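Local coordinates for protein meso-diaminopimelate dehydrogenase (Clostridium tetani, PDB 3WGY) that probably catalyses the reversible NADP-dependent oxidative deamination of meso-diaminopimelate, and here, with its engineered changes, binds the keto acid 4-methyl-2-oxovalerate, at residues H145-K150 and E195-V200; L154-A159 and D223-Y228; G169-I174 and M199-V204; G250-R255 and V266-L271. The protein carries 6 engineered substitutions. All blocks are in the same frame, centred on the assembly; numbering follows the deposited sequence.

Interaction 1. Residues H145-K150 and E195-V200; sequences HTFWGK and EKHEMV. Engineered in segment 195-200: Met199 (natural residue Arg).
Lys196 reaches across to Phe147 and Thr146 with its whole side chain. Its CB starts 4.0 Å from CE2 of Phe147, and CG stays beside the same ring atom. The chain then bends at chi3 (66°), which carries CE over the centre of the ring, where it makes a CH-pi contact at 4.2 Å from the Phe147 centroid. From there NZ moves on to the backbone. It donates to Thr146 O at 2.9 Å, with the nitrogen tilted out of the carbonyl plane. Two waters also accept from NZ. One joins it to His145 ND1, which lies 2.7 Å from water 1, and the other joins it to Thr146 N. The ammonium thus has three partners, while its aliphatic stem covers a ring face.

His197, just past the end of the helix, makes the second half of the contact. Trp148 N donates to His197 NE2 at 3.1 Å, almost in the plane of the imidazole. CD2 of Phe147 lies over one face of the same imidazole, with the two planes 44° apart. The Trp148 six-membered ring is nearly parallel to His197 but slid aside, so overlap is small. Trp148 NE1 hydrogen-bonds to Asp124. Trp148 O is buried and has no polar partner in the model.

Phe147, Trp148 and His197 form an aromatic cluster. It joins the end of strand 142-147, in the three-stranded antiparallel sheet, to the junction between helix 193-196 and strand 197-205 of the neighbouring mixed sheet.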
# COMPACT_ATOMS: atom_id res chain seq x y z
N HIS B 145 7.37 -11.90 -1.88
CA HIS B 145 8.76 -11.71 -2.24
C HIS B 145 9.21 -10.28 -1.98
O HIS B 145 8.67 -9.34 -2.58
CB HIS B 145 8.97 -12.04 -3.72
CG HIS B 145 8.66 -13.46 -4.07
ND1 HIS B 145 9.33 -14.53 -3.51
CD2 HIS B 145 7.77 -13.99 -4.95
CE1 HIS B 145 8.87 -15.65 -4.03
NE2 HIS B 145 7.93 -15.35 -4.90
N THR B 146 10.17 -10.10 -1.08
CA THR B 146 10.69 -8.77 -0.81
C THR B 146 12.11 -8.68 -1.35
O THR B 146 12.94 -9.57 -1.11
CB THR B 146 10.72 -8.42 0.70
OG1 THR B 146 9.42 -8.57 1.26
CG2 THR B 146 11.16 -6.98 0.89
N PHE B 147 12.39 -7.63 -2.10
CA PHE B 147 13.72 -7.40 -2.67
C PHE B 147 14.18 -6.03 -2.18
O PHE B 147 13.37 -5.11 -2.06
CB PHE B 147 13.68 -7.38 -4.20
CG PHE B 147 13.30 -8.70 -4.83
CD1 PHE B 147 12.02 -9.20 -4.72
CD2 PHE B 147 14.23 -9.41 -5.58
CE1 PHE B 147 11.65 -10.38 -5.35
CE2 PHE B 147 13.88 -10.61 -6.22
CZ PHE B 147 12.58 -11.09 -6.10
N TRP B 148 15.40 -5.84 -1.89
CA TRP B 148 15.87 -4.55 -1.45
C TRP B 148 16.69 -3.93 -2.59
O TRP B 148 17.82 -4.35 -2.86
CB TRP B 148 16.66 -4.71 -0.15
CG TRP B 148 15.74 -5.14 0.98
CD1 TRP B 148 14.97 -4.33 1.77
CD2 TRP B 148 15.42 -6.49 1.37
NE1 TRP B 148 14.18 -5.09 2.62
CE2 TRP B 148 14.44 -6.41 2.39
CE3 TRP B 148 15.86 -7.75 0.94
CZ2 TRP B 148 13.90 -7.56 3.00
CZ3 TRP B 148 15.32 -8.89 1.54
CH2 TRP B 148 14.35 -8.78 2.56
N GLY B 149 16.06 -2.97 -3.27
CA GLY B 149 16.62 -2.27 -4.42
C GLY B 149 18.05 -1.86 -4.25
O GLY B 149 18.61 -2.03 -3.17
N LYS B 150 18.66 -1.31 -5.30
CA LYS B 150 20.06 -0.91 -5.21
C LYS B 150 20.32 -0.00 -4.01
O LYS B 150 19.77 1.09 -3.90
CB LYS B 150 20.53 -0.22 -6.49
CG LYS B 150 21.99 0.19 -6.45
CD LYS B 150 22.47 0.70 -7.80
CE LYS B 150 23.91 1.16 -7.74
NZ LYS B 150 24.45 1.50 -9.09
N GLU B 195 19.59 -16.28 -6.39
CA GLU B 195 18.74 -15.86 -7.50
C GLU B 195 18.07 -14.50 -7.30
O GLU B 195 17.78 -13.81 -8.28
CB GLU B 195 17.65 -16.91 -7.75
CG GLU B 195 18.18 -18.30 -8.06
CD GLU B 195 17.07 -19.34 -8.15
OE1 GLU B 195 16.22 -19.38 -7.23
OE2 GLU B 195 17.05 -20.11 -9.13
N LYS B 196 17.83 -14.11 -6.04
CA LYS B 196 17.16 -12.84 -5.73
C LYS B 196 17.98 -11.56 -5.85
O LYS B 196 17.50 -10.57 -6.39
CB LYS B 196 16.56 -12.89 -4.32
CG LYS B 196 15.42 -13.88 -4.14
CD LYS B 196 14.85 -13.81 -2.72
CE LYS B 196 14.17 -12.48 -2.45
NZ LYS B 196 13.67 -12.40 -1.05
N HIS B 197 19.20 -11.57 -5.32
CA HIS B 197 20.06 -10.39 -5.36
C HIS B 197 21.50 -10.68 -5.75
O HIS B 197 22.04 -11.74 -5.43
CB HIS B 197 20.11 -9.69 -3.99
CG HIS B 197 18.77 -9.36 -3.41
ND1 HIS B 197 17.99 -10.30 -2.76
CD2 HIS B 197 18.10 -8.19 -3.32
CE1 HIS B 197 16.90 -9.73 -2.30
NE2 HIS B 197 16.93 -8.44 -2.63
N GLU B 198 22.12 -9.71 -6.42
CA GLU B 198 23.52 -9.83 -6.80
C GLU B 198 24.24 -8.70 -6.06
O GLU B 198 23.59 -7.81 -5.50
CB GLU B 198 23.71 -9.65 -8.31
CG GLU B 198 23.65 -8.21 -8.77
CD GLU B 198 23.96 -8.04 -10.26
OE1 GLU B 198 25.05 -8.47 -10.69
OE2 GLU B 198 23.12 -7.48 -10.99
N MET B 199 25.56 -8.74 -6.03
CA MET B 199 26.31 -7.69 -5.36
C MET B 199 27.37 -7.11 -6.28
O MET B 199 28.09 -7.84 -6.96
CB MET B 199 26.94 -8.24 -4.08
CG MET B 199 26.00 -8.17 -2.88
SD MET B 199 26.62 -9.07 -1.46
CE MET B 199 25.09 -9.62 -0.70
N VAL B 200 27.44 -5.78 -6.30
CA VAL B 200 28.39 -5.07 -7.14
C VAL B 200 29.28 -4.20 -6.27
O VAL B 200 28.80 -3.45 -5.40
CB VAL B 200 27.66 -4.18 -8.18
CG1 VAL B 200 28.67 -3.55 -9.15
CG2 VAL B 200 26.64 -5.02 -8.94
O HOH W 1 11.38 -14.27 -1.72
O HOH W 2 11.22 -12.09 0.53

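Interaction 2. Residues L154-A159 and D223-Y228; sequences LGHSDA and DYFADY. Engineered in segment 154-159: Leu154 (natural residue Gln). With COI (2-oxo-4-methylpentanoic acid), chain C.
Carboxylate oxygen O1 of the bound 2-oxo-4-methylpentanoic acid is gripped twice by His156, the residue that also packs on Tyr224 and Phe225. Its ring ND1 donates to O1 at 3.2 Å, and its backbone N adds a weak bond. With CG beside the backbone N (chi1 -67°), the ring and the amide of His156 reach the same oxygen. Gly155 N also lies close to O1, while Leu154 N is 2.8 Å from the other carboxylate oxygen, O2. This is an anion held at the N-terminal end of a helix, here helix 154-162. The helix end would probably favour its negative charge. Leu154, an engineered residue, lays its CB against C4 of the ligand's branched tail.

The loop 223-228 fixes the imidazole from two directions. CD2 of Tyr224 sits over the centre of one His156 face, in an edge-to-face pair with the planes 76° apart. His156 in turn directs an edge at Phe225. Its CD2 lies 3.9 Å from Phe225 CZ and above that ring's face, with the planes nearly perpendicular at 88°. The three rings form an aromatic cluster. O1 lies in the imidazole plane, at the ND1 edge, so the packing that sets the ring's tilt probably also helps aim its N-H at the ligand.

Phe225 also begins a type I turn, closed by Tyr228 N donating to Phe225 O at 2.7 Å. One turn on from Gly155, Ala159 covers a face of Tyr224, its CB 3.8 Å from the ring centroid and 3.6 Å from CE2.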
# COMPACT_ATOMS: atom_id res chain seq x y z
N LEU B 154 26.49 -1.14 4.53
CA LEU B 154 27.64 -0.64 5.29
C LEU B 154 28.65 -1.71 5.67
O LEU B 154 29.85 -1.56 5.42
CB LEU B 154 27.17 0.11 6.54
CG LEU B 154 28.23 0.82 7.40
CD1 LEU B 154 28.88 -0.19 8.33
CD2 LEU B 154 29.28 1.49 6.50
N GLY B 155 28.16 -2.79 6.28
CA GLY B 155 29.04 -3.86 6.69
C GLY B 155 29.91 -4.33 5.54
O GLY B 155 31.12 -4.49 5.70
N HIS B 156 29.29 -4.53 4.38
CA HIS B 156 30.00 -4.98 3.20
C HIS B 156 31.10 -4.03 2.73
O HIS B 156 32.15 -4.48 2.26
CB HIS B 156 29.00 -5.25 2.07
CG HIS B 156 28.09 -6.40 2.34
ND1 HIS B 156 27.22 -6.43 3.42
CD2 HIS B 156 27.90 -7.57 1.68
CE1 HIS B 156 26.54 -7.56 3.40
NE2 HIS B 156 26.94 -8.27 2.36
N SER B 157 30.86 -2.73 2.84
CA SER B 157 31.85 -1.73 2.44
C SER B 157 33.06 -1.80 3.35
O SER B 157 34.19 -1.63 2.90
CB SER B 157 31.24 -0.33 2.46
OG SER B 157 30.36 -0.14 1.37
N ASP B 158 32.81 -2.03 4.64
CA ASP B 158 33.89 -2.15 5.61
C ASP B 158 34.63 -3.45 5.30
O ASP B 158 35.86 -3.51 5.34
CB ASP B 158 33.35 -2.20 7.04
CG ASP B 158 32.65 -0.92 7.45
OD1 ASP B 158 33.16 0.18 7.12
OD2 ASP B 158 31.59 -1.01 8.11
N ALA B 159 33.86 -4.49 5.00
CA ALA B 159 34.41 -5.81 4.68
C ALA B 159 35.34 -5.71 3.47
O ALA B 159 36.42 -6.28 3.48
CB ALA B 159 33.28 -6.79 4.39
N ASP B 223 30.25 -15.19 4.64
CA ASP B 223 29.33 -14.37 5.42
C ASP B 223 28.91 -13.09 4.69
O ASP B 223 27.96 -12.43 5.10
CB ASP B 223 29.94 -13.99 6.78
CG ASP B 223 30.45 -15.19 7.55
OD1 ASP B 223 29.69 -16.18 7.68
OD2 ASP B 223 31.60 -15.15 8.04
N TYR B 224 29.62 -12.73 3.61
CA TYR B 224 29.29 -11.51 2.87
C TYR B 224 28.97 -11.67 1.39
O TYR B 224 27.87 -11.34 0.96
CB TYR B 224 30.41 -10.48 3.00
CG TYR B 224 30.63 -9.94 4.40
CD1 TYR B 224 31.34 -10.68 5.34
CD2 TYR B 224 30.15 -8.69 4.76
CE1 TYR B 224 31.58 -10.18 6.62
CE2 TYR B 224 30.38 -8.17 6.04
CZ TYR B 224 31.10 -8.92 6.96
OH TYR B 224 31.36 -8.42 8.21
N PHE B 225 29.92 -12.18 0.62
CA PHE B 225 29.73 -12.32 -0.82
C PHE B 225 29.64 -13.74 -1.38
O PHE B 225 29.02 -13.96 -2.42
CB PHE B 225 30.85 -11.58 -1.56
CG PHE B 225 30.94 -10.12 -1.22
CD1 PHE B 225 30.12 -9.20 -1.85
CD2 PHE B 225 31.84 -9.68 -0.26
CE1 PHE B 225 30.19 -7.84 -1.53
CE2 PHE B 225 31.93 -8.33 0.07
CZ PHE B 225 31.10 -7.41 -0.56
N ALA B 226 30.29 -14.68 -0.70
CA ALA B 226 30.32 -16.08 -1.13
C ALA B 226 29.01 -16.61 -1.72
O ALA B 226 29.02 -17.25 -2.77
CB ALA B 226 30.76 -16.97 0.03
N ASP B 227 27.89 -16.34 -1.06
CA ASP B 227 26.60 -16.82 -1.54
C ASP B 227 25.98 -16.05 -2.69
O ASP B 227 25.00 -16.50 -3.28
CB ASP B 227 25.59 -16.86 -0.39
CG ASP B 227 25.96 -17.88 0.68
OD1 ASP B 227 26.19 -19.05 0.32
OD2 ASP B 227 26.01 -17.51 1.87
N TYR B 228 26.54 -14.89 -3.04
CA TYR B 228 25.98 -14.07 -4.12
C TYR B 228 26.89 -13.90 -5.33
O TYR B 228 28.11 -13.93 -5.21
CB TYR B 228 25.64 -12.66 -3.61
CG TYR B 228 24.69 -12.60 -2.43
CD1 TYR B 228 25.10 -13.00 -1.16
CD2 TYR B 228 23.38 -12.13 -2.59
CE1 TYR B 228 24.24 -12.91 -0.07
CE2 TYR B 228 22.52 -12.04 -1.51
CZ TYR B 228 22.95 -12.43 -0.26
OH TYR B 228 22.12 -12.33 0.83
C1 COI C . 25.29 -3.60 6.17
O1 COI C . 26.00 -4.30 5.42
O2 COI C . 24.50 -2.76 5.68
C2 COI C . 25.39 -3.74 7.69
O3 COI C . 26.16 -4.55 8.21
C3 COI C . 24.50 -2.82 8.52
C4 COI C . 25.30 -1.60 8.98
C5 COI C . 24.39 -0.65 9.75
C6 COI C . 26.45 -2.05 9.89

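Interaction 3. Residues G169-I174 and M199-V204; sequences GIQYII and MVCYVV. Engineered in segment 169-174: Ile173 (natural residue Thr). Engineered in segment 199-204: Met199 (natural residue Arg).
Gln171 leaves its strand with CG opposite the backbone N (chi1 172°) and then turns sharply at chi2 (-91°), which swings its amide over to Met199. Met199, an engineered residue, brings CG and SD to meet it. Gln171 NE2 donates a weak hydrogen bond to Met199 SD at 3.4 Å. Ile173, also engineered, runs alongside, with its CG1 4.0 Å from Met199 CG. Cys201 SG touches the stem of Gln171 on the same face. Helix 154-162 covers this side through His156 and Ile160.

The other face is aromatic and aliphatic. Tyr172 and Tyr202 meet rim to rim. Tyr172 CE2 lies 3.6 Å from Tyr202 CE1, with planes 82° apart and neither ring over the other's face. The hydroxyl of Tyr172 shares a hydrogen bond with His244. Ile174 CD1 closes on Val200 CG2 at 3.7 Å, and Ile170 CG2 rests on Tyr202 CB.

Between the faces runs regular backbone pairing. Ile170 with Tyr202 and Tyr172 with Val200 are the hydrogen-bonded pairs, and Tyr172 N to Val200 O is 2.9 Å. Antiparallel strands 166-175 and 197-205 thus make the centre of the four-stranded mixed sheet, whose face under helix 154-162 adjoins the ligand pocket.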
# COMPACT_ATOMS: atom_id res chain seq x y z
N GLY B 169 36.48 1.63 -1.11
CA GLY B 169 35.48 0.99 -1.94
C GLY B 169 34.07 1.06 -1.39
O GLY B 169 33.84 1.54 -0.29
N ILE B 170 33.12 0.57 -2.18
CA ILE B 170 31.72 0.57 -1.79
C ILE B 170 31.03 -0.65 -2.40
O ILE B 170 31.40 -1.11 -3.48
CB ILE B 170 31.02 1.87 -2.29
CG1 ILE B 170 29.60 1.96 -1.72
CG2 ILE B 170 30.96 1.86 -3.82
CD1 ILE B 170 28.94 3.33 -1.92
N GLN B 171 30.03 -1.17 -1.69
CA GLN B 171 29.27 -2.33 -2.15
C GLN B 171 27.80 -1.95 -2.32
O GLN B 171 27.31 -1.04 -1.66
CB GLN B 171 29.37 -3.48 -1.13
CG GLN B 171 28.45 -4.69 -1.43
CD GLN B 171 27.08 -4.61 -0.77
OE1 GLN B 171 26.57 -3.53 -0.47
NE2 GLN B 171 26.46 -5.77 -0.54
N TYR B 172 27.12 -2.65 -3.23
CA TYR B 172 25.70 -2.45 -3.49
C TYR B 172 25.03 -3.82 -3.60
O TYR B 172 25.59 -4.73 -4.21
CB TYR B 172 25.46 -1.74 -4.82
CG TYR B 172 25.92 -0.31 -4.90
CD1 TYR B 172 25.18 0.72 -4.30
CD2 TYR B 172 27.08 0.02 -5.58
CE1 TYR B 172 25.61 2.04 -4.39
CE2 TYR B 172 27.51 1.33 -5.68
CZ TYR B 172 26.77 2.34 -5.08
OH TYR B 172 27.19 3.63 -5.19
N ILE B 173 23.85 -3.95 -3.01
CA ILE B 173 23.09 -5.19 -3.14
C ILE B 173 22.07 -4.76 -4.18
O ILE B 173 21.50 -3.67 -4.08
CB ILE B 173 22.36 -5.59 -1.83
CG1 ILE B 173 23.38 -5.95 -0.75
CG2 ILE B 173 21.46 -6.80 -2.10
CD1 ILE B 173 22.77 -6.45 0.57
N ILE B 174 21.83 -5.59 -5.18
CA ILE B 174 20.89 -5.23 -6.22
C ILE B 174 20.00 -6.39 -6.62
O ILE B 174 20.47 -7.50 -6.83
CB ILE B 174 21.62 -4.76 -7.51
CG1 ILE B 174 22.66 -3.69 -7.18
CG2 ILE B 174 20.60 -4.23 -8.52
CD1 ILE B 174 23.47 -3.25 -8.39
N MET B 199 25.56 -8.74 -6.03
CA MET B 199 26.31 -7.69 -5.36
C MET B 199 27.37 -7.11 -6.28
O MET B 199 28.09 -7.84 -6.96
CB MET B 199 26.94 -8.24 -4.08
CG MET B 199 26.00 -8.17 -2.88
SD MET B 199 26.62 -9.07 -1.46
CE MET B 199 25.09 -9.62 -0.70
N VAL B 200 27.44 -5.78 -6.30
CA VAL B 200 28.39 -5.07 -7.14
C VAL B 200 29.28 -4.20 -6.27
O VAL B 200 28.80 -3.45 -5.40
CB VAL B 200 27.66 -4.18 -8.18
CG1 VAL B 200 28.67 -3.55 -9.15
CG2 VAL B 200 26.64 -5.02 -8.94
N CYS B 201 30.58 -4.31 -6.49
CA CYS B 201 31.53 -3.53 -5.73
C CYS B 201 32.31 -2.62 -6.65
O CYS B 201 32.57 -2.94 -7.81
CB CYS B 201 32.51 -4.44 -4.99
SG CYS B 201 31.77 -5.56 -3.78
N TYR B 202 32.68 -1.45 -6.13
CA TYR B 202 33.48 -0.50 -6.87
C TYR B 202 34.65 -0.26 -5.95
O TYR B 202 34.51 0.30 -4.86
CB TYR B 202 32.69 0.79 -7.13
CG TYR B 202 31.53 0.59 -8.07
CD1 TYR B 202 30.32 0.06 -7.61
CD2 TYR B 202 31.65 0.89 -9.43
CE1 TYR B 202 29.25 -0.16 -8.48
CE2 TYR B 202 30.60 0.67 -10.31
CZ TYR B 202 29.41 0.14 -9.83
OH TYR B 202 28.38 -0.08 -10.72
N VAL B 203 35.82 -0.71 -6.38
CA VAL B 203 37.02 -0.62 -5.57
C VAL B 203 38.14 0.29 -6.05
O VAL B 203 38.42 0.37 -7.24
CB VAL B 203 37.61 -2.04 -5.35
CG1 VAL B 203 38.95 -1.97 -4.63
CG2 VAL B 203 36.62 -2.90 -4.59
N VAL B 204 38.76 0.96 -5.09
CA VAL B 204 39.90 1.82 -5.36
C VAL B 204 41.06 0.97 -4.84
O VAL B 204 41.21 0.78 -3.64
CB VAL B 204 39.83 3.13 -4.56
CG1 VAL B 204 41.03 4.01 -4.91
CG2 VAL B 204 38.52 3.86 -4.86

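Interaction 4. Residues G250-R255 and V266-L271; sequences GGFVIR and VMEFNL
Phe252 lies side by side with Glu268 and Asn270, and this face of the strand pair is the tightly packed one. CD2 of Phe252 is 3.4 Å from Asn270 CB. Glu268 OE1 sits in the plane of the ring, at its edge, 3.3 Å from the same CD2. Asn270 has CG between its backbone N and carbonyl carbon (chi1 68°), so its amide stands up from the strand. The extended Glu268 brings OE1 beside it, and Asn270 ND2 donates to Glu268 OE1 at 3.0 Å, from above the carboxylate plane. Arg184 forms a salt bridge to that oxygen too. Ile254 CG1 lies along Glu268 CG at 3.8 Å.

The two strands form a beta hairpin, with paired backbone bonds at Gly251-Leu271, Val253-Phe269 and Arg255-Met267. Strand 264-273 also pairs with a strand of the second subunit, so the sheet continues across the dimer interface.

The face carrying Val253 and Phe269 is looser across the pair. Their CB atoms are 4.4 Å apart, and the phenyl of Phe269 leads away from Val253 toward helix 123-138. Arg255 likewise extends away, to Thr144 and Leu139. Water 3 settles on this side, donating to Val253 O at 2.8 Å and weakly to Met267 O.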
# COMPACT_ATOMS: atom_id res chain seq x y z
N GLY B 250 16.05 1.49 -2.38
CA GLY B 250 14.73 1.12 -2.84
C GLY B 250 14.49 -0.34 -2.55
O GLY B 250 15.28 -1.00 -1.88
N GLY B 251 13.38 -0.86 -3.06
CA GLY B 251 13.06 -2.25 -2.84
C GLY B 251 11.73 -2.56 -3.47
O GLY B 251 11.06 -1.67 -4.00
N PHE B 252 11.35 -3.83 -3.39
CA PHE B 252 10.11 -4.34 -3.93
C PHE B 252 9.45 -5.33 -2.97
O PHE B 252 10.14 -6.11 -2.30
CB PHE B 252 10.35 -5.08 -5.25
CG PHE B 252 11.06 -4.26 -6.28
CD1 PHE B 252 12.44 -4.05 -6.20
CD2 PHE B 252 10.36 -3.68 -7.32
CE1 PHE B 252 13.09 -3.27 -7.15
CE2 PHE B 252 11.01 -2.89 -8.27
CZ PHE B 252 12.38 -2.69 -8.18
N VAL B 253 8.13 -5.27 -2.88
CA VAL B 253 7.35 -6.21 -2.08
C VAL B 253 6.30 -6.75 -3.04
O VAL B 253 5.38 -6.03 -3.43
CB VAL B 253 6.67 -5.55 -0.87
CG1 VAL B 253 5.84 -6.59 -0.14
CG2 VAL B 253 7.73 -4.97 0.06
N ILE B 254 6.43 -8.02 -3.41
CA ILE B 254 5.51 -8.63 -4.35
C ILE B 254 4.73 -9.84 -3.83
O ILE B 254 5.32 -10.77 -3.29
CB ILE B 254 6.28 -9.07 -5.60
CG1 ILE B 254 6.95 -7.85 -6.25
CG2 ILE B 254 5.36 -9.79 -6.56
CD1 ILE B 254 7.94 -8.21 -7.33
N ARG B 255 3.42 -9.82 -4.00
CA ARG B 255 2.61 -10.95 -3.57
C ARG B 255 2.09 -11.61 -4.82
O ARG B 255 1.34 -11.01 -5.60
CB ARG B 255 1.44 -10.51 -2.68
CG ARG B 255 0.56 -11.67 -2.16
CD ARG B 255 1.29 -12.55 -1.13
NE ARG B 255 0.44 -13.62 -0.60
CZ ARG B 255 0.86 -14.57 0.24
NH1 ARG B 255 2.12 -14.58 0.66
NH2 ARG B 255 0.01 -15.50 0.66
N VAL B 266 -1.34 -10.71 -9.05
CA VAL B 266 -0.10 -10.16 -8.50
C VAL B 266 -0.23 -8.73 -8.01
O VAL B 266 -0.72 -7.85 -8.72
CB VAL B 266 1.05 -10.21 -9.54
CG1 VAL B 266 2.35 -9.74 -8.89
CG2 VAL B 266 1.19 -11.62 -10.11
N MET B 267 0.24 -8.51 -6.78
CA MET B 267 0.26 -7.21 -6.13
C MET B 267 1.72 -6.83 -5.94
O MET B 267 2.58 -7.67 -5.61
CB MET B 267 -0.40 -7.29 -4.76
CG MET B 267 -1.85 -7.78 -4.78
SD MET B 267 -2.37 -8.30 -3.12
CE MET B 267 -2.30 -6.75 -2.25
N GLU B 268 2.03 -5.56 -6.15
CA GLU B 268 3.40 -5.09 -5.99
C GLU B 268 3.46 -3.70 -5.40
O GLU B 268 2.64 -2.84 -5.72
CB GLU B 268 4.12 -5.11 -7.35
CG GLU B 268 5.51 -4.49 -7.32
CD GLU B 268 6.30 -4.62 -8.62
OE1 GLU B 268 7.35 -3.96 -8.74
OE2 GLU B 268 5.90 -5.38 -9.53
N PHE B 269 4.42 -3.49 -4.51
CA PHE B 269 4.66 -2.18 -3.92
C PHE B 269 6.17 -2.02 -4.05
O PHE B 269 6.92 -2.96 -3.77
CB PHE B 269 4.29 -2.15 -2.43
CG PHE B 269 4.57 -0.82 -1.77
CD1 PHE B 269 3.69 0.25 -1.92
CD2 PHE B 269 5.72 -0.64 -1.02
CE1 PHE B 269 3.97 1.49 -1.32
CE2 PHE B 269 6.01 0.59 -0.42
CZ PHE B 269 5.12 1.66 -0.57
N ASN B 270 6.62 -0.86 -4.50
CA ASN B 270 8.05 -0.65 -4.62
C ASN B 270 8.40 0.80 -4.40
O ASN B 270 7.55 1.68 -4.54
CB ASN B 270 8.58 -1.17 -5.97
CG ASN B 270 8.10 -0.35 -7.14
OD1 ASN B 270 8.28 0.86 -7.17
ND2 ASN B 270 7.50 -1.01 -8.12
N LEU B 271 9.66 1.04 -4.04
CA LEU B 271 10.15 2.38 -3.78
C LEU B 271 11.44 2.64 -4.56
O LEU B 271 12.28 1.76 -4.69
CB LEU B 271 10.43 2.55 -2.28
CG LEU B 271 9.28 2.39 -1.28
CD1 LEU B 271 9.84 2.23 0.12
CD2 LEU B 271 8.34 3.60 -1.35
O HOH W 3 2.70 -6.58 -2.66

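All four contacts are largely buried, but interaction 1 has an exposed residue, Trp148, at its rim, while the touching residues of the two strand pairs are mostly buried. Interactions 3 and 4 are antiparallel strand pairs in two different sheets, held by regular backbone bonds, and do not touch. Interaction 1 bridges these sheets with a lysine, waters and rings. It shares Met199 and Val200 with interaction 3, and its Phe147 N lies 2.7 Å from Phe252 O of interaction 4. Interaction 2 is the one that grips the ligand. It packs on interaction 3, where Met199 touches Tyr228. Interaction 4 is the one at the subunit interface, its centre about 25 Å from that of interaction 2.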